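Long-range contacts in Sfrice_029225 (Spodoptera frugiperda, PDB 6I50), which probably acts as an Eiger-type cytokine of the tumour necrosis factor family that binds a cell-surface receptor of the TNF receptor family: residues F3-F8 with A43-A48; L89-A94 with A131-A136. One frame throughout, in Å; residues are numbered along the deposited sequence.

Interaction 1 (F3-F8 with A43-A48)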
loop_
_atom_site.group_PDB
_atom_site.type_symbol
_atom_site.label_atom_id
_atom_site.label_comp_id
_atom_site.label_asym_id
_atom_site.label_seq_id
_atom_site.Cartn_x
_atom_site.Cartn_y
_atom_site.Cartn_z
ATOM N N PHE A 3 -7.831 16.703 -11.846
ATOM C CA PHE A 3 -7.608 15.565 -10.956
ATOM C C PHE A 3 -8.114 14.330 -11.694
ATOM O O PHE A 3 -9.281 13.955 -11.590
ATOM C CB PHE A 3 -8.326 15.779 -9.628
ATOM C CG PHE A 3 -8.053 14.715 -8.599
ATOM C CD1 PHE A 3 -6.763 14.269 -8.362
ATOM C CD2 PHE A 3 -9.086 14.197 -7.837
ATOM C CE1 PHE A 3 -6.512 13.310 -7.395
ATOM C CE2 PHE A 3 -8.847 13.234 -6.872
ATOM C CZ PHE A 3 -7.558 12.792 -6.648
ATOM N N ILE A 4 -7.228 13.709 -12.471
ATOM C CA ILE A 4 -7.586 12.548 -13.290
ATOM C C ILE A 4 -7.424 11.324 -12.392
ATOM O O ILE A 4 -6.360 10.709 -12.323
ATOM C CB ILE A 4 -6.746 12.473 -14.562
ATOM C CG1 ILE A 4 -6.934 13.765 -15.368
ATOM C CG2 ILE A 4 -7.125 11.253 -15.400
ATOM C CD1 ILE A 4 -6.216 13.776 -16.686
ATOM N N ALA A 5 -8.499 10.968 -11.688
ATOM C CA ALA A 5 -8.416 9.992 -10.613
ATOM C C ALA A 5 -9.805 9.437 -10.341
ATOM O O ALA A 5 -10.809 10.101 -10.596
ATOM C CB ALA A 5 -7.840 10.619 -9.338
ATOM N N ALA A 6 -9.845 8.223 -9.805
ATOM C CA ALA A 6 -11.108 7.575 -9.479
ATOM C C ALA A 6 -10.855 6.485 -8.446
ATOM O O ALA A 6 -9.779 5.882 -8.403
ATOM C CB ALA A 6 -11.778 6.985 -10.729
ATOM N N HIS A 7 -11.865 6.245 -7.611
ATOM C CA HIS A 7 -11.837 5.178 -6.623
ATOM C C HIS A 7 -13.134 4.395 -6.739
ATOM O O HIS A 7 -14.213 4.988 -6.728
ATOM C CB HIS A 7 -11.685 5.730 -5.201
ATOM C CG HIS A 7 -11.640 4.671 -4.146
ATOM N ND1 HIS A 7 -10.470 4.049 -3.764
ATOM C CD2 HIS A 7 -12.622 4.118 -3.394
ATOM C CE1 HIS A 7 -10.731 3.169 -2.813
ATOM N NE2 HIS A 7 -12.029 3.194 -2.568
ATOM N N PHE A 8 -13.026 3.078 -6.887
ATOM C CA PHE A 8 -14.182 2.195 -6.985
ATOM C C PHE A 8 -14.092 1.172 -5.866
ATOM O O PHE A 8 -13.029 0.578 -5.653
ATOM C CB PHE A 8 -14.225 1.494 -8.346
ATOM C CG PHE A 8 -14.057 2.428 -9.503
ATOM C CD1 PHE A 8 -15.146 3.122 -10.004
ATOM C CD2 PHE A 8 -12.806 2.640 -10.069
ATOM C CE1 PHE A 8 -15.000 3.997 -11.068
ATOM C CE2 PHE A 8 -12.651 3.509 -11.136
ATOM C CZ PHE A 8 -13.754 4.196 -11.629
ATOM N N ALA A 43 -16.863 5.447 -5.583
ATOM C CA ALA A 43 -17.056 6.150 -4.326
ATOM C C ALA A 43 -17.757 7.482 -4.589
ATOM O O ALA A 43 -17.716 8.004 -5.707
ATOM C CB ALA A 43 -15.714 6.378 -3.632
ATOM N N PRO A 44 -18.410 8.053 -3.576
ATOM C CA PRO A 44 -19.146 9.307 -3.808
ATOM C C PRO A 44 -18.298 10.422 -4.404
ATOM O O PRO A 44 -18.784 11.143 -5.284
ATOM C CB PRO A 44 -19.668 9.654 -2.408
ATOM C CG PRO A 44 -19.870 8.322 -1.767
ATOM C CD PRO A 44 -18.716 7.472 -2.254
ATOM N N TRP A 45 -17.046 10.584 -3.967
ATOM C CA TRP A 45 -16.246 11.671 -4.521
ATOM C C TRP A 45 -15.955 11.443 -5.996
ATOM O O TRP A 45 -15.798 12.407 -6.753
ATOM C CB TRP A 45 -14.949 11.861 -3.721
ATOM C CG TRP A 45 -13.844 10.843 -3.912
ATOM C CD1 TRP A 45 -13.498 9.841 -3.047
ATOM C CD2 TRP A 45 -12.906 10.771 -5.001
ATOM N NE1 TRP A 45 -12.421 9.135 -3.539
ATOM C CE2 TRP A 45 -12.039 9.686 -4.737
ATOM C CE3 TRP A 45 -12.718 11.513 -6.173
ATOM C CZ2 TRP A 45 -11.007 9.323 -5.606
ATOM C CZ3 TRP A 45 -11.698 11.150 -7.038
ATOM C CH2 TRP A 45 -10.853 10.064 -6.749
ATOM N N THR A 46 -15.901 10.183 -6.421
ATOM C CA THR A 46 -15.714 9.877 -7.832
ATOM C C THR A 46 -16.979 10.172 -8.628
ATOM O O THR A 46 -16.918 10.790 -9.695
ATOM C CB THR A 46 -15.287 8.416 -7.979
ATOM O OG1 THR A 46 -14.009 8.248 -7.353
ATOM C CG2 THR A 46 -15.199 8.021 -9.437
ATOM N N VAL A 47 -18.141 9.758 -8.113
ATOM C CA VAL A 47 -19.413 10.082 -8.766
ATOM C C VAL A 47 -19.554 11.587 -8.959
ATOM O O VAL A 47 -20.005 12.057 -10.013
ATOM C CB VAL A 47 -20.591 9.516 -7.951
ATOM C CG1 VAL A 47 -21.926 10.079 -8.456
ATOM C CG2 VAL A 47 -20.599 7.993 -8.001
ATOM N N ALA A 48 -19.173 12.363 -7.945
ATOM C CA ALA A 48 -19.351 13.810 -7.934
ATOM C C ALA A 48 -18.203 14.576 -8.583
ATOM O O ALA A 48 -18.283 15.805 -8.689
ATOM C CB ALA A 48 -19.526 14.298 -6.495
#
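In a buried contact at the subunit interface, the short helix 44-47, with Ala43 before it, packs on the start of strand 5-10 and on Phe3 just before that strand. Two hydrogen bonds fix the helix start to His7. The N-cap residue Ala43 gives its N to His7 O (2.9 Å, nearly straight at 172°). His7 N in turn donates to Thr46 OG1 at 2.9 Å. The methyl CG2 of Thr46 also meets the strand, 3.8 Å from Ala6 CB. Trp45 has CG between its own backbone N and carbonyl carbon (chi1 75°), which turns the indole back toward the strand. Trp45 CZ3 comes 3.5 Å from Phe3 CE2, with the planes 31° apart. Trp45 CH2 lies 3.7 Å from Ala6 CA, and Trp45 CZ2 is 3.7 Å from His7 CB. Trp45 NE1 bonds to Ala126 O of the second subunit. A leucine in place of Trp45 would probably open a gap beside Phe3 and leave that carbonyl without its donor. His7 ND1 bonds to Tyr73 OH. Strand 5-10 pairs with strands 40-42 and 144-161, and Phe3 and Ala5 touch Val158 on the latter.

Interaction 2 (L89-A94 with A131-A136)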
loop_
_atom_site.group_PDB
_atom_site.type_symbol
_atom_site.label_atom_id
_atom_site.label_comp_id
_atom_site.label_asym_id
_atom_site.label_seq_id
_atom_site.Cartn_x
_atom_site.Cartn_y
_atom_site.Cartn_z
ATOM N N LEU A 89 -3.812 -8.117 -11.541
ATOM C CA LEU A 89 -4.386 -6.973 -12.232
ATOM C C LEU A 89 -4.097 -7.137 -13.720
ATOM O O LEU A 89 -2.933 -7.137 -14.122
ATOM C CB LEU A 89 -3.779 -5.674 -11.696
ATOM C CG LEU A 89 -4.276 -4.403 -12.381
ATOM C CD1 LEU A 89 -5.757 -4.193 -12.101
ATOM C CD2 LEU A 89 -3.475 -3.184 -11.947
ATOM N N HIS A 90 -5.146 -7.292 -14.527
ATOM C CA HIS A 90 -5.010 -7.544 -15.957
ATOM C C HIS A 90 -5.277 -6.278 -16.758
ATOM O O HIS A 90 -6.300 -5.619 -16.561
ATOM C CB HIS A 90 -5.974 -8.640 -16.409
ATOM C CG HIS A 90 -5.533 -10.017 -16.029
ATOM N ND1 HIS A 90 -6.422 -11.039 -15.772
ATOM C CD2 HIS A 90 -4.295 -10.543 -15.869
ATOM C CE1 HIS A 90 -5.750 -12.136 -15.470
ATOM N NE2 HIS A 90 -4.458 -11.861 -15.520
ATOM N N ARG A 91 -4.376 -5.967 -17.683
ATOM C CA ARG A 91 -4.527 -4.837 -18.587
ATOM C C ARG A 91 -4.821 -5.344 -19.993
ATOM O O ARG A 91 -4.109 -6.214 -20.514
ATOM C CB ARG A 91 -3.268 -3.966 -18.596
ATOM C CG ARG A 91 -3.470 -2.624 -19.293
ATOM C CD ARG A 91 -2.689 -2.538 -20.585
ATOM N NE ARG A 91 -1.266 -2.776 -20.380
ATOM C CZ ARG A 91 -0.404 -1.859 -19.951
ATOM N NH1 ARG A 91 0.878 -2.173 -19.797
ATOM N NH2 ARG A 91 -0.816 -0.629 -19.670
ATOM N N THR A 92 -5.879 -4.815 -20.598
ATOM C CA THR A 92 -6.231 -5.121 -21.971
ATOM C C THR A 92 -6.377 -3.814 -22.735
ATOM O O THR A 92 -6.565 -2.745 -22.153
ATOM C CB THR A 92 -7.532 -5.937 -22.067
ATOM O OG1 THR A 92 -8.573 -5.267 -21.343
ATOM C CG2 THR A 92 -7.339 -7.343 -21.497
ATOM N N ASN A 93 -6.288 -3.913 -24.056
ATOM C CA ASN A 93 -6.369 -2.747 -24.921
ATOM C C ASN A 93 -6.562 -3.261 -26.333
ATOM O O ASN A 93 -6.127 -4.366 -26.661
ATOM C CB ASN A 93 -5.098 -1.882 -24.813
ATOM C CG ASN A 93 -5.205 -0.570 -25.573
ATOM O OD1 ASN A 93 -5.276 -0.560 -26.794
ATOM N ND2 ASN A 93 -5.188 0.551 -24.847
ATOM N N ALA A 94 -7.233 -2.462 -27.163
ATOM C CA ALA A 94 -7.458 -2.878 -28.544
ATOM C C ALA A 94 -6.154 -3.153 -29.279
ATOM O O ALA A 94 -6.144 -3.930 -30.243
ATOM C CB ALA A 94 -8.264 -1.813 -29.293
ATOM N N ALA A 131 -4.496 5.604 -22.672
ATOM C CA ALA A 131 -5.886 5.831 -23.036
ATOM C C ALA A 131 -6.410 4.619 -23.795
ATOM O O ALA A 131 -5.741 4.094 -24.691
ATOM C CB ALA A 131 -6.018 7.101 -23.886
ATOM N N GLY A 132 -7.592 4.146 -23.398
ATOM C CA GLY A 132 -8.171 2.956 -23.985
ATOM C C GLY A 132 -7.873 1.666 -23.247
ATOM O O GLY A 132 -8.478 0.635 -23.564
ATOM N N ASP A 133 -6.955 1.683 -22.282
ATOM C CA ASP A 133 -6.712 0.495 -21.474
ATOM C C ASP A 133 -7.942 0.154 -20.647
ATOM O O ASP A 133 -8.660 1.040 -20.178
ATOM C CB ASP A 133 -5.535 0.707 -20.525
ATOM C CG ASP A 133 -4.186 0.592 -21.205
ATOM O OD1 ASP A 133 -4.127 0.308 -22.421
ATOM O OD2 ASP A 133 -3.169 0.786 -20.502
ATOM N N ARG A 134 -8.171 -1.143 -20.458
ATOM C CA ARG A 134 -9.098 -1.647 -19.456
ATOM C C ARG A 134 -8.306 -2.405 -18.400
ATOM O O ARG A 134 -7.348 -3.122 -18.723
ATOM C CB ARG A 134 -10.161 -2.559 -20.074
ATOM C CG ARG A 134 -11.414 -1.829 -20.538
ATOM C CD ARG A 134 -11.137 -0.875 -21.688
ATOM N NE ARG A 134 -12.366 -0.486 -22.367
ATOM C CZ ARG A 134 -12.417 0.221 -23.490
ATOM N NH1 ARG A 134 -11.297 0.636 -24.068
ATOM N NH2 ARG A 134 -13.591 0.519 -24.041
ATOM N N LEU A 135 -8.696 -2.225 -17.138
ATOM C CA LEU A 135 -8.078 -2.918 -16.016
ATOM C C LEU A 135 -9.129 -3.765 -15.322
ATOM O O LEU A 135 -10.215 -3.270 -15.013
ATOM C CB LEU A 135 -7.471 -1.940 -15.013
ATOM C CG LEU A 135 -6.401 -0.993 -15.558
ATOM C CD1 LEU A 135 -5.972 -0.017 -14.465
ATOM C CD2 LEU A 135 -5.205 -1.765 -16.085
ATOM N N ALA A 136 -8.798 -5.027 -15.067
ATOM C CA ALA A 136 -9.657 -5.921 -14.303
ATOM C C ALA A 136 -8.820 -6.647 -13.263
ATOM O O ALA A 136 -7.632 -6.900 -13.473
ATOM C CB ALA A 136 -10.352 -6.951 -15.201
HETATM O O HOH W 1 -8.644 -0.209 -26.272
#
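Arg91 and Asp133 form a salt bridge where two antiparallel strands, 84-92 and 134-139, come together. From Arg91, CB and CG lie beside the methyl CD2 of Leu135, with Arg91 CG 3.7 Å from Leu135 CD2. CG stands anti to the backbone N (chi1 -168°), and bends at chi2 and chi3 then turn the chain toward Asp133. Arg91 CD reaches 3.4 Å from Asp133 OD2. At the tip Arg91 NH2 donates to Asp133 OD2 at 2.9 Å. The oxygen is met on its syn side, but well out of the carboxylate plane, and the two planes are 62° apart. NH2 also bonds to Phe128 O, and NH1 makes a salt bridge to Glu100. The guanidinium is thus held from several directions. Its positive charge is likely to be balanced by the carboxylates of Asp133 and Glu100, and to favour their ionised form.

The other oxygen of Asp133, OD1, accepts from Asn93 ND2 at 2.7 Å, on its anti side. Amide and carboxylate stand nearly perpendicular. OD2 also takes the N-H of Lys130, so both carboxylate oxygens are engaged. On the other face of the sheet, Thr92 OG1 rests 3.4 Å from Arg134 CB. Arg134 NH1 turns back to Gly132 O, which also receives a bond from a water held by Ala94 N.

The backbones join through two hydrogen-bonded pairs, His90 with Ala136 and Thr92 with Arg134. Arg91 and Leu135 form the non-hydrogen-bonded pair between them. His90 N to Ala136 O is the shortest of the four bonds at 2.7 Å. Leu89 CD1 and Leu135 CB meet at 4.1 Å. Strands 84-92 and 134-139 are neighbours in the sheet ordered 55-56, 62-63, 134-139, 84-92, 100-108, one of the two sheets of the TNF jelly-roll.

The two contacts lie in series along the chain. From the N terminus, strand 5-10 comes first. Interaction 1 then closes a loop of 34 residues when helix 44-47 returns to it. That loop includes strands 28-31 and 40-42, and part of it is not modelled. The chain next runs through strands 55-56, 62-63 and 68-80 before interaction 2 opens at 89-94. Its loop of 36 residues holds strands 100-108 and 117-129 and closes at 131-136. The loops neither nest nor cross. Interaction 1 fastens helix 44-47 to strand 5-10 of one sheet; interaction 2 joins two neighbouring strands of the other. Their centres are about 19 Å apart, and their nearest atoms about 8 Å, without touching.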